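Local coordinates for protein acyl-coenzyme A oxidase acox-1.2 (PDB 5K3J) that catalyses the FAD-dependent desaturation of ascaroside-CoA thioesters with five-carbon omega side chains, the first step of peroxisomal beta-oxidation in pheromone biosynthesis, at residues G105-P110 with K240-A245; N157-E162 with Y211-F216; M298-F303 with G423-G428. All blocks are in the same frame, centred on the assembly; numbering follows the deposited sequence.

Interaction 1 (G105-P110 with K240-A245); sequences GYEGHP and KMNFNA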
# COMPACT_ATOMS: atom_id res chain seq x y z
N GLY A 105 21.05 0.81 -3.45
CA GLY A 105 19.70 0.96 -2.94
C GLY A 105 18.76 -0.07 -3.53
O GLY A 105 19.18 -1.05 -4.14
N TYR A 106 17.46 0.17 -3.36
CA TYR A 106 16.46 -0.79 -3.76
C TYR A 106 15.79 -0.45 -5.09
O TYR A 106 15.13 -1.30 -5.68
CB TYR A 106 15.39 -0.91 -2.68
CG TYR A 106 15.92 -1.10 -1.27
CD1 TYR A 106 17.05 -1.87 -1.02
CD2 TYR A 106 15.26 -0.52 -0.20
CE1 TYR A 106 17.51 -2.03 0.28
CE2 TYR A 106 15.72 -0.68 1.09
CZ TYR A 106 16.84 -1.44 1.32
OH TYR A 106 17.31 -1.61 2.61
N GLU A 107 15.96 0.78 -5.56
CA GLU A 107 15.17 1.28 -6.67
C GLU A 107 15.61 0.78 -8.05
O GLU A 107 14.95 1.05 -9.05
CB GLU A 107 15.16 2.81 -6.65
CG GLU A 107 14.84 3.37 -5.29
CD GLU A 107 14.32 4.79 -5.36
OE1 GLU A 107 13.84 5.20 -6.44
OE2 GLU A 107 14.39 5.50 -4.33
N GLY A 108 16.72 0.05 -8.10
CA GLY A 108 17.12 -0.63 -9.32
C GLY A 108 18.44 -0.17 -9.91
O GLY A 108 18.86 0.97 -9.72
N HIS A 109 19.09 -1.08 -10.63
CA HIS A 109 20.36 -0.81 -11.29
C HIS A 109 20.55 -1.82 -12.43
O HIS A 109 19.91 -2.87 -12.43
CB HIS A 109 21.51 -0.88 -10.28
CG HIS A 109 21.66 -2.21 -9.62
ND1 HIS A 109 22.51 -3.19 -10.10
CD2 HIS A 109 21.07 -2.73 -8.52
CE1 HIS A 109 22.43 -4.25 -9.31
NE2 HIS A 109 21.57 -4.00 -8.35
N PRO A 110 21.43 -1.51 -13.40
CA PRO A 110 21.62 -2.37 -14.57
C PRO A 110 21.92 -3.84 -14.29
O PRO A 110 21.74 -4.67 -15.18
CB PRO A 110 22.82 -1.71 -15.28
CG PRO A 110 22.70 -0.29 -14.92
CD PRO A 110 22.20 -0.25 -13.51
N LYS A 240 6.58 2.79 -13.44
CA LYS A 240 5.98 1.74 -12.62
C LYS A 240 5.59 2.27 -11.25
O LYS A 240 5.94 3.40 -10.89
CB LYS A 240 6.96 0.57 -12.48
CG LYS A 240 7.28 -0.14 -13.80
CD LYS A 240 8.67 -0.76 -13.80
CE LYS A 240 9.74 0.29 -13.60
NZ LYS A 240 11.07 -0.16 -14.08
N MET A 241 4.86 1.46 -10.48
CA MET A 241 4.50 1.81 -9.11
C MET A 241 5.75 2.18 -8.32
O MET A 241 5.76 3.14 -7.55
CB MET A 241 3.77 0.65 -8.43
CG MET A 241 3.49 0.89 -6.95
SD MET A 241 2.53 -0.41 -6.16
CE MET A 241 2.03 0.41 -4.65
N ASN A 242 6.81 1.42 -8.55
CA ASN A 242 8.13 1.76 -8.04
C ASN A 242 9.19 1.02 -8.85
O ASN A 242 8.91 0.53 -9.94
CB ASN A 242 8.25 1.42 -6.56
CG ASN A 242 9.14 2.40 -5.82
OD1 ASN A 242 10.35 2.42 -6.00
ND2 ASN A 242 8.52 3.23 -4.99
N PHE A 243 10.40 0.94 -8.29
CA PHE A 243 11.52 0.25 -8.93
C PHE A 243 11.87 0.94 -10.25
O PHE A 243 12.27 0.29 -11.21
CB PHE A 243 11.17 -1.22 -9.17
CG PHE A 243 12.37 -2.13 -9.28
CD1 PHE A 243 13.31 -2.16 -8.27
CD2 PHE A 243 12.52 -2.97 -10.37
CE1 PHE A 243 14.41 -2.99 -8.36
CE2 PHE A 243 13.62 -3.81 -10.46
CZ PHE A 243 14.56 -3.82 -9.45
N ASN A 244 11.74 2.27 -10.27
CA ASN A 244 11.86 3.03 -11.52
C ASN A 244 13.27 3.49 -11.89
O ASN A 244 13.45 4.18 -12.90
CB ASN A 244 10.94 4.26 -11.46
CG ASN A 244 9.47 3.88 -11.50
OD1 ASN A 244 8.96 3.43 -12.53
ND2 ASN A 244 8.77 4.09 -10.39
N ALA A 245 14.27 3.13 -11.10
CA ALA A 245 15.64 3.38 -11.50
C ALA A 245 16.10 2.22 -12.37
O ALA A 245 17.13 2.29 -13.05
CB ALA A 245 16.55 3.56 -10.29
O HOH W 1 11.77 4.07 -7.65
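The Phe243 ring lies against the backbone of 106-108: its edge meets the carbonyl O of Tyr106 nearly in the ring plane, and CE1 is 3.7 Å from Gly108 CA. Two things bring it there, a backbone in the left-handed helical region (phi 63°) and a first torsion that sets CG opposite the backbone N (chi1 -156°). Glycine suits position 108, since with no side chain it lets the phenyl ring and Ala245 settle directly on the main chain and easily takes up the positive phi found here.

Next to the ring, Ala245 N donates to Glu107 O over 3.0 Å, a bent bond with 136° at the hydrogen. Ala245 CB, small enough for this spot, packs 3.5 Å from Gly108 O and 4.0 Å from Glu107 CB. A water joins the loops a second time: it donates to Glu107 OE1 and to Asn242 OD1, 2.7 Å to each, and accepts from Asn244 N. The Glu107 carboxylate is also held by a salt bridge to Lys69 and a hydrogen bond to Tyr417.

Loop 105-110, between two N-terminal helices, is thus tied to a beta-hairpin loop that carries Phe243 to the acyl-CoA ligand and to within about 5 Å of FAD, a wall of the active-site pocket where the helical and beta domains of an acyl-CoA oxidase meet.

Interaction 2 (N157-E162 with Y211-F216); sequences NLRNLE and YGPHFF. With 6QA (~{S}-[2-[3-[[(2~{R})-4-[[[(2~{R},3~{S},4~{R},5~{R})-5-(6-aminopurin-9-yl)-4-oxidanyl-3-phosphonooxy-oxolan-2-yl]methoxy-oxidanyl-phosphoryl]oxy-oxidanyl-phosphoryl]oxy-3,3-dimethyl-2-oxidanyl-butanoyl]amino]propanoylamino]ethyl] 5-[(2~{R},3~{R},5~{R},6~{S})-6-methyl-3,5-bis(oxidanyl)oxan-2-yl]oxypentanethioate), chain E.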
# COMPACT_ATOMS: atom_id res chain seq x y z
N ASN A 157 1.08 -18.72 -15.84
CA ASN A 157 0.98 -19.99 -16.55
C ASN A 157 2.09 -20.18 -17.59
O ASN A 157 2.01 -19.66 -18.70
CB ASN A 157 -0.39 -20.10 -17.23
CG ASN A 157 -0.57 -21.40 -17.98
OD1 ASN A 157 0.08 -22.40 -17.68
ND2 ASN A 157 -1.46 -21.39 -18.97
N LEU A 158 3.11 -20.95 -17.22
CA LEU A 158 4.26 -21.18 -18.09
C LEU A 158 4.01 -22.28 -19.12
O LEU A 158 4.85 -22.53 -19.98
CB LEU A 158 5.49 -21.53 -17.25
CG LEU A 158 5.97 -20.46 -16.26
CD1 LEU A 158 7.26 -20.90 -15.59
CD2 LEU A 158 6.15 -19.12 -16.97
N ARG A 159 2.86 -22.93 -19.01
CA ARG A 159 2.53 -24.02 -19.93
C ARG A 159 2.05 -23.53 -21.28
O ARG A 159 1.95 -24.29 -22.22
CB ARG A 159 1.46 -24.94 -19.30
CG ARG A 159 1.91 -25.70 -18.07
CD ARG A 159 3.27 -26.35 -18.26
NE ARG A 159 3.33 -27.22 -19.43
CZ ARG A 159 4.34 -28.03 -19.70
NH1 ARG A 159 5.39 -28.09 -18.88
NH2 ARG A 159 4.31 -28.79 -20.79
N ASN A 160 1.74 -22.24 -21.36
CA ASN A 160 1.18 -21.70 -22.59
C ASN A 160 1.81 -20.40 -23.05
O ASN A 160 1.12 -19.52 -23.55
CB ASN A 160 -0.35 -21.50 -22.45
CG ASN A 160 -1.09 -22.80 -22.22
OD1 ASN A 160 -1.05 -23.37 -21.13
ND2 ASN A 160 -1.79 -23.28 -23.24
N LEU A 161 3.12 -20.29 -22.86
CA LEU A 161 3.87 -19.16 -23.42
C LEU A 161 3.84 -19.25 -24.94
O LEU A 161 3.85 -20.35 -25.50
CB LEU A 161 5.32 -19.15 -22.92
CG LEU A 161 5.56 -19.25 -21.41
CD1 LEU A 161 7.07 -19.26 -21.12
CD2 LEU A 161 4.86 -18.13 -20.64
N GLU A 162 3.80 -18.11 -25.61
CA GLU A 162 3.63 -18.09 -27.06
C GLU A 162 4.95 -17.93 -27.82
O GLU A 162 4.98 -17.99 -29.05
CB GLU A 162 2.66 -16.98 -27.46
CG GLU A 162 1.38 -16.92 -26.62
CD GLU A 162 0.51 -15.73 -26.97
OE1 GLU A 162 -0.02 -15.68 -28.10
OE2 GLU A 162 0.36 -14.83 -26.11
N TYR A 211 7.80 -29.74 -26.14
CA TYR A 211 8.53 -30.25 -24.99
C TYR A 211 8.49 -29.35 -23.76
O TYR A 211 9.16 -29.62 -22.77
CB TYR A 211 9.99 -30.50 -25.40
CG TYR A 211 10.14 -31.66 -26.34
CD1 TYR A 211 10.06 -32.97 -25.88
CD2 TYR A 211 10.36 -31.46 -27.70
CE1 TYR A 211 10.19 -34.04 -26.74
CE2 TYR A 211 10.50 -32.53 -28.57
CZ TYR A 211 10.41 -33.82 -28.08
OH TYR A 211 10.54 -34.88 -28.94
N GLY A 212 7.71 -28.28 -23.82
CA GLY A 212 7.60 -27.37 -22.70
C GLY A 212 8.62 -26.24 -22.76
O GLY A 212 9.42 -26.17 -23.68
N PRO A 213 8.59 -25.35 -21.76
CA PRO A 213 9.48 -24.18 -21.72
C PRO A 213 10.93 -24.54 -21.40
O PRO A 213 11.17 -25.36 -20.51
CB PRO A 213 8.87 -23.33 -20.61
CG PRO A 213 8.19 -24.31 -19.72
CD PRO A 213 7.63 -25.35 -20.64
N HIS A 214 11.88 -23.94 -22.11
CA HIS A 214 13.30 -24.19 -21.88
C HIS A 214 14.10 -22.88 -21.89
O HIS A 214 13.55 -21.82 -22.19
CB HIS A 214 13.85 -25.14 -22.94
CG HIS A 214 13.43 -26.57 -22.75
ND1 HIS A 214 12.12 -26.97 -22.79
CD2 HIS A 214 14.16 -27.68 -22.50
CE1 HIS A 214 12.05 -28.27 -22.58
NE2 HIS A 214 13.28 -28.73 -22.40
N PHE A 215 15.39 -22.96 -21.56
CA PHE A 215 16.22 -21.76 -21.48
C PHE A 215 17.17 -21.63 -22.67
O PHE A 215 17.89 -22.56 -23.00
CB PHE A 215 17.02 -21.75 -20.17
CG PHE A 215 16.19 -21.50 -18.96
CD1 PHE A 215 15.88 -20.20 -18.57
CD2 PHE A 215 15.70 -22.55 -18.20
CE1 PHE A 215 15.11 -19.97 -17.45
CE2 PHE A 215 14.93 -22.33 -17.09
CZ PHE A 215 14.64 -21.03 -16.71
N PHE A 216 17.15 -20.46 -23.30
CA PHE A 216 18.01 -20.19 -24.44
C PHE A 216 18.77 -18.89 -24.23
O PHE A 216 18.17 -17.83 -24.02
CB PHE A 216 17.20 -20.11 -25.75
CG PHE A 216 16.39 -21.33 -26.03
CD1 PHE A 216 15.17 -21.52 -25.42
CD2 PHE A 216 16.85 -22.29 -26.92
CE1 PHE A 216 14.42 -22.63 -25.68
CE2 PHE A 216 16.10 -23.41 -27.19
CZ PHE A 216 14.89 -23.59 -26.56
P26 6QA E . 3.27 -25.08 -14.73
P29 6QA E . 2.22 -27.91 -14.55
P50 6QA E . 0.37 -31.05 -8.55
O01 6QA E . 13.43 -8.85 -4.63
C02 6QA E . 14.01 -9.73 -5.62
C03 6QA E . 13.48 -9.16 -6.94
O04 6QA E . 13.67 -10.01 -7.97
C05 6QA E . 12.77 -11.06 -8.07
C06 6QA E . 12.07 -10.96 -9.45
C07 6QA E . 11.73 -12.40 -9.91
C08 6QA E . 11.61 -12.41 -11.43
C09 6QA E . 10.28 -12.89 -11.85
S10 6QA E . 10.35 -14.26 -13.11
C11 6QA E . 9.36 -15.72 -12.67
C12 6QA E . 8.34 -15.52 -11.59
N13 6QA E . 7.11 -16.03 -12.06
C14 6QA E . 6.47 -17.16 -11.41
C15 6QA E . 5.09 -17.69 -11.95
C16 6QA E . 5.28 -19.20 -12.32
N17 6QA E . 4.17 -20.03 -11.80
C18 6QA E . 3.91 -21.31 -12.47
C19 6QA E . 2.77 -22.19 -11.96
O20 6QA E . 2.04 -21.49 -10.99
C21 6QA E . 3.31 -23.52 -11.35
C22 6QA E . 1.98 -24.34 -11.04
C23 6QA E . 4.16 -23.19 -10.08
C24 6QA E . 4.18 -24.37 -12.27
O25 6QA E . 3.39 -25.27 -13.08
O27 6QA E . 2.60 -23.76 -15.14
O28 6QA E . 2.35 -26.41 -15.27
O30 6QA E . 2.97 -28.90 -15.44
O31 6QA E . 2.84 -27.82 -12.99
C32 6QA E . 2.10 -28.18 -11.88
C33 6QA E . 2.62 -29.60 -11.41
O34 6QA E . 3.90 -29.65 -11.45
C35 6QA E . 4.50 -29.79 -9.94
N36 6QA E . 5.48 -28.71 -9.73
C37 6QA E . 5.32 -27.43 -10.07
N38 6QA E . 6.39 -26.71 -9.75
C39 6QA E . 7.30 -27.55 -9.17
C40 6QA E . 6.72 -28.82 -9.16
N41 6QA E . 7.43 -29.86 -8.64
C42 6QA E . 8.65 -29.66 -8.14
N43 6QA E . 9.23 -28.45 -8.14
C44 6QA E . 8.61 -27.38 -8.64
N45 6QA E . 9.25 -26.06 -8.63
C46 6QA E . 3.50 -29.73 -9.11
O47 6QA E . 3.54 -30.91 -8.18
C48 6QA E . 2.22 -29.78 -9.93
O49 6QA E . 1.54 -30.98 -9.77
O51 6QA E . -0.97 -31.27 -9.18
O52 6QA E . 0.38 -29.74 -7.75
O53 6QA E . 0.71 -32.17 -7.61
O54 6QA E . 0.77 -28.29 -14.47
O55 6QA E . 4.65 -25.16 -15.36
O56 6QA E . 4.58 -21.65 -13.41
O57 6QA E . 6.96 -17.70 -10.48
O58 6QA E . 9.30 -12.35 -11.37
O59 6QA E . 14.15 -7.91 -7.28
C60 6QA E . 15.57 -8.05 -7.35
C61 6QA E . 16.04 -6.68 -7.79
C62 6QA E . 16.14 -8.53 -5.99
C63 6QA E . 15.49 -9.75 -5.51
O64 6QA E . 17.58 -8.81 -6.14
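Pro213 faces Leu158 and Arg159 where the beta-domain strand 211-216 passes a loop shaped by an Asx turn. In that turn Asn157 OD1 accepts the backbone N-H of Arg159 at 3.1 Å, the donor standing well above the carbonyl plane. Asn157 ND2 meanwhile donates to Asn160 OD1 over 3.0 Å, so one asparagine amide braces the loop through both its oxygen and its nitrogen. The same ND2 also bonds to Glu329 of the second subunit, and the loop therefore sits at the dimer interface.

The contact between the segments is van der Waals packing. The compact proline ring presents CG to the carbonyl O of Leu158 at 3.8 Å, while its CB lies more loosely, 4.5 Å from Leu161 CD1. Pro213 CD sits over one face of the guanidinium, 4.0 Å from Arg159 NH1, and the two side chains cross at roughly a right angle. Bends at chi2 (-47°) and chi3 (-55°) swing the guanidinium back to the strand, although the CB of Arg159 points away from it. Gly212, with no side chain, lets NH2 approach its CA.

Contacts with the ascaroside-CoA come from the other side of the loop. Leu158 sets CG 3.4 Å from O56, an amide oxygen of the pantetheine arm. The CG and CD methylenes of Arg159 pass beside the diphosphate oxygens; its guanidinium stands farther off, near Lys283 NZ, which is hydrogen-bonded to the ligand. Together the two bases probably favour the anionic group, the arginine at longer range. On the strand, His214 ND1 donates to Gly212 O over 3.0 Å, with that oxygen close to the imidazole plane.

Interaction 3 (M298-F303 with G423-G428); sequences MEQGLF and GIAIGG. With 6QA (~{S}-[2-[3-[[(2~{R})-4-[[[(2~{R},3~{S},4~{R},5~{R})-5-(6-aminopurin-9-yl)-4-oxidanyl-3-phosphonooxy-oxolan-2-yl]methoxy-oxidanyl-phosphoryl]oxy-oxidanyl-phosphoryl]oxy-3,3-dimethyl-2-oxidanyl-butanoyl]amino]propanoylamino]ethyl] 5-[(2~{R},3~{R},5~{R},6~{S})-6-methyl-3,5-bis(oxidanyl)oxan-2-yl]oxypentanethioate), chain E.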
# COMPACT_ATOMS: atom_id res chain seq x y z
N MET A 298 13.95 -13.67 4.07
CA MET A 298 15.05 -12.87 4.58
C MET A 298 14.91 -11.41 4.15
O MET A 298 15.00 -10.50 4.97
CB MET A 298 16.37 -13.43 4.07
CG MET A 298 17.58 -12.57 4.37
SD MET A 298 17.97 -12.53 6.12
CE MET A 298 18.37 -14.25 6.40
N GLU A 299 14.70 -11.21 2.85
CA GLU A 299 14.68 -9.88 2.25
C GLU A 299 13.43 -9.07 2.62
O GLU A 299 13.51 -7.87 2.87
CB GLU A 299 14.79 -9.99 0.73
CG GLU A 299 14.87 -8.66 0.01
CD GLU A 299 14.79 -8.81 -1.49
OE1 GLU A 299 14.11 -9.75 -1.96
OE2 GLU A 299 15.41 -8.00 -2.21
N GLN A 300 12.28 -9.74 2.64
CA GLN A 300 11.05 -9.08 3.07
C GLN A 300 11.02 -9.03 4.59
O GLN A 300 10.06 -8.54 5.19
CB GLN A 300 9.81 -9.78 2.52
CG GLN A 300 9.69 -9.80 1.01
CD GLN A 300 8.96 -8.60 0.47
OE1 GLN A 300 8.15 -7.99 1.16
NE2 GLN A 300 9.24 -8.25 -0.78
N GLY A 301 12.08 -9.53 5.22
CA GLY A 301 12.29 -9.34 6.63
C GLY A 301 13.10 -8.08 6.88
O GLY A 301 12.93 -7.41 7.90
N LEU A 302 13.96 -7.73 5.93
CA LEU A 302 14.88 -6.60 6.09
C LEU A 302 14.27 -5.25 5.66
O LEU A 302 14.48 -4.25 6.35
CB LEU A 302 16.18 -6.86 5.32
CG LEU A 302 17.08 -7.92 5.96
CD1 LEU A 302 18.24 -8.31 5.06
CD2 LEU A 302 17.60 -7.42 7.31
N PHE A 303 13.55 -5.22 4.54
CA PHE A 303 12.76 -4.04 4.16
C PHE A 303 11.91 -3.56 5.33
O PHE A 303 11.85 -2.37 5.64
CB PHE A 303 11.83 -4.37 2.99
CG PHE A 303 12.52 -4.54 1.67
CD1 PHE A 303 13.49 -3.65 1.24
CD2 PHE A 303 12.15 -5.58 0.84
CE1 PHE A 303 14.09 -3.82 -0.01
CE2 PHE A 303 12.75 -5.76 -0.39
CZ PHE A 303 13.72 -4.88 -0.81
N GLY A 423 6.59 0.62 -1.86
CA GLY A 423 6.46 0.40 -3.30
C GLY A 423 7.37 -0.69 -3.83
O GLY A 423 6.96 -1.51 -4.65
N ILE A 424 8.60 -0.71 -3.34
CA ILE A 424 9.59 -1.71 -3.76
C ILE A 424 9.20 -3.13 -3.33
O ILE A 424 9.05 -4.02 -4.17
CB ILE A 424 10.99 -1.37 -3.20
CG1 ILE A 424 11.59 -0.18 -3.95
CG2 ILE A 424 11.91 -2.57 -3.30
CD1 ILE A 424 11.77 -0.43 -5.44
N ALA A 425 9.03 -3.33 -2.03
CA ALA A 425 8.82 -4.66 -1.48
C ALA A 425 7.48 -5.27 -1.86
O ALA A 425 7.39 -6.47 -2.10
CB ALA A 425 8.95 -4.61 0.03
N ILE A 426 6.44 -4.44 -1.93
CA ILE A 426 5.08 -4.91 -2.19
C ILE A 426 5.00 -5.61 -3.54
O ILE A 426 4.10 -6.42 -3.78
CB ILE A 426 4.05 -3.76 -2.15
CG1 ILE A 426 2.62 -4.31 -1.99
CG2 ILE A 426 4.17 -2.86 -3.38
CD1 ILE A 426 2.44 -5.20 -0.80
N GLY A 427 5.94 -5.31 -4.43
CA GLY A 427 6.06 -6.03 -5.69
C GLY A 427 6.28 -7.51 -5.46
O GLY A 427 5.96 -8.34 -6.31
N GLY A 428 6.82 -7.84 -4.28
CA GLY A 428 7.04 -9.22 -3.88
C GLY A 428 5.77 -10.04 -3.80
O GLY A 428 5.81 -11.27 -3.79
P26 6QA E . 3.27 -25.08 -14.73
P29 6QA E . 2.22 -27.91 -14.55
P50 6QA E . 0.37 -31.05 -8.55
O01 6QA E . 13.43 -8.85 -4.63
C02 6QA E . 14.01 -9.73 -5.62
C03 6QA E . 13.48 -9.16 -6.94
O04 6QA E . 13.67 -10.01 -7.97
C05 6QA E . 12.77 -11.06 -8.07
C06 6QA E . 12.07 -10.96 -9.45
C07 6QA E . 11.73 -12.40 -9.91
C08 6QA E . 11.61 -12.41 -11.43
C09 6QA E . 10.28 -12.89 -11.85
S10 6QA E . 10.35 -14.26 -13.11
C11 6QA E . 9.36 -15.72 -12.67
C12 6QA E . 8.34 -15.52 -11.59
N13 6QA E . 7.11 -16.03 -12.06
C14 6QA E . 6.47 -17.16 -11.41
C15 6QA E . 5.09 -17.69 -11.95
C16 6QA E . 5.28 -19.20 -12.32
N17 6QA E . 4.17 -20.03 -11.80
C18 6QA E . 3.91 -21.31 -12.47
C19 6QA E . 2.77 -22.19 -11.96
O20 6QA E . 2.04 -21.49 -10.99
C21 6QA E . 3.31 -23.52 -11.35
C22 6QA E . 1.98 -24.34 -11.04
C23 6QA E . 4.16 -23.19 -10.08
C24 6QA E . 4.18 -24.37 -12.27
O25 6QA E . 3.39 -25.27 -13.08
O27 6QA E . 2.60 -23.76 -15.14
O28 6QA E . 2.35 -26.41 -15.27
O30 6QA E . 2.97 -28.90 -15.44
O31 6QA E . 2.84 -27.82 -12.99
C32 6QA E . 2.10 -28.18 -11.88
C33 6QA E . 2.62 -29.60 -11.41
O34 6QA E . 3.90 -29.65 -11.45
C35 6QA E . 4.50 -29.79 -9.94
N36 6QA E . 5.48 -28.71 -9.73
C37 6QA E . 5.32 -27.43 -10.07
N38 6QA E . 6.39 -26.71 -9.75
C39 6QA E . 7.30 -27.55 -9.17
C40 6QA E . 6.72 -28.82 -9.16
N41 6QA E . 7.43 -29.86 -8.64
C42 6QA E . 8.65 -29.66 -8.14
N43 6QA E . 9.23 -28.45 -8.14
C44 6QA E . 8.61 -27.38 -8.64
N45 6QA E . 9.25 -26.06 -8.63
C46 6QA E . 3.50 -29.73 -9.11
O47 6QA E . 3.54 -30.91 -8.18
C48 6QA E . 2.22 -29.78 -9.93
O49 6QA E . 1.54 -30.98 -9.77
O51 6QA E . -0.97 -31.27 -9.18
O52 6QA E . 0.38 -29.74 -7.75
O53 6QA E . 0.71 -32.17 -7.61
O54 6QA E . 0.77 -28.29 -14.47
O55 6QA E . 4.65 -25.16 -15.36
O56 6QA E . 4.58 -21.65 -13.41
O57 6QA E . 6.96 -17.70 -10.48
O58 6QA E . 9.30 -12.35 -11.37
O59 6QA E . 14.15 -7.91 -7.28
C60 6QA E . 15.57 -8.05 -7.35
C61 6QA E . 16.04 -6.68 -7.79
C62 6QA E . 16.14 -8.53 -5.99
C63 6QA E . 15.49 -9.75 -5.51
O64 6QA E . 17.58 -8.81 -6.14
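Gln300 and Phe303 carry segment 298-303 onto Ala425, but the residue before them, Glu299, serves the substrate. With chi1 at -176° its chain leaves CB trans to the main-chain nitrogen and runs on extended, bringing OE1 to within 2.9 Å of the ligand hydroxyl O01, which donates to it. A carboxylate suits this place as an acceptor for the ascarylose sugar, and Glu299 is important for binding the five-carbon ascaroside-CoA.

Gln300 turns to the other helix. Bent at chi2 (-89°), it brings NE2 to Ala425 O at 2.9 Å in a fairly straight bond, with the oxygen close to the plane of the amide. That oxygen also accepts from Gly428 N, the two donors arriving from opposite faces of the carbonyl. The bare CA of Gly428 lies 3.9 Å from NE2, so glycine makes room for the amide where the helix tightens into a 3-10 turn.

One turn farther on, Phe303 completes the contact with apolar packing. Its CD2 rests against Ala425 CB, whose small methyl lets the ring come close to the helix. CZ lies 3.8 Å from Ile424 CG2, the two side chains crossing at about a right angle.

Helices 287-315 and 418-426 of the C-alpha1 domain are joined through buried residues next to substrate-binding Tyr431, with Glu299 contributing to the sugar-binding end of the acyl-CoA oxidase pocket.

Along the chain, interaction 2 is nested within the loop closed by interaction 1, and interaction 3 follows both. Interactions 1 and 3 are neighbours, their centres 13 Å apart: Ile424 of helix 418-426 packs on Tyr106, Asn242 and Phe243, and Phe303 of helix 287-315 meets the Tyr106 ring edge-to-face. Together they connect the N-terminal helices, the beta domain and the C-alpha1 helices. Interaction 2, on the beta domain, has its centre 28 Å from each of the others. The bound ascaroside-CoA bridges interactions 2 and 3, with its diphosphate beside 157-162 and its sugar at Glu299, and also touches Phe243 of interaction 1. All three contacts touch the second subunit, so substrate pocket and dimer interface adjoin.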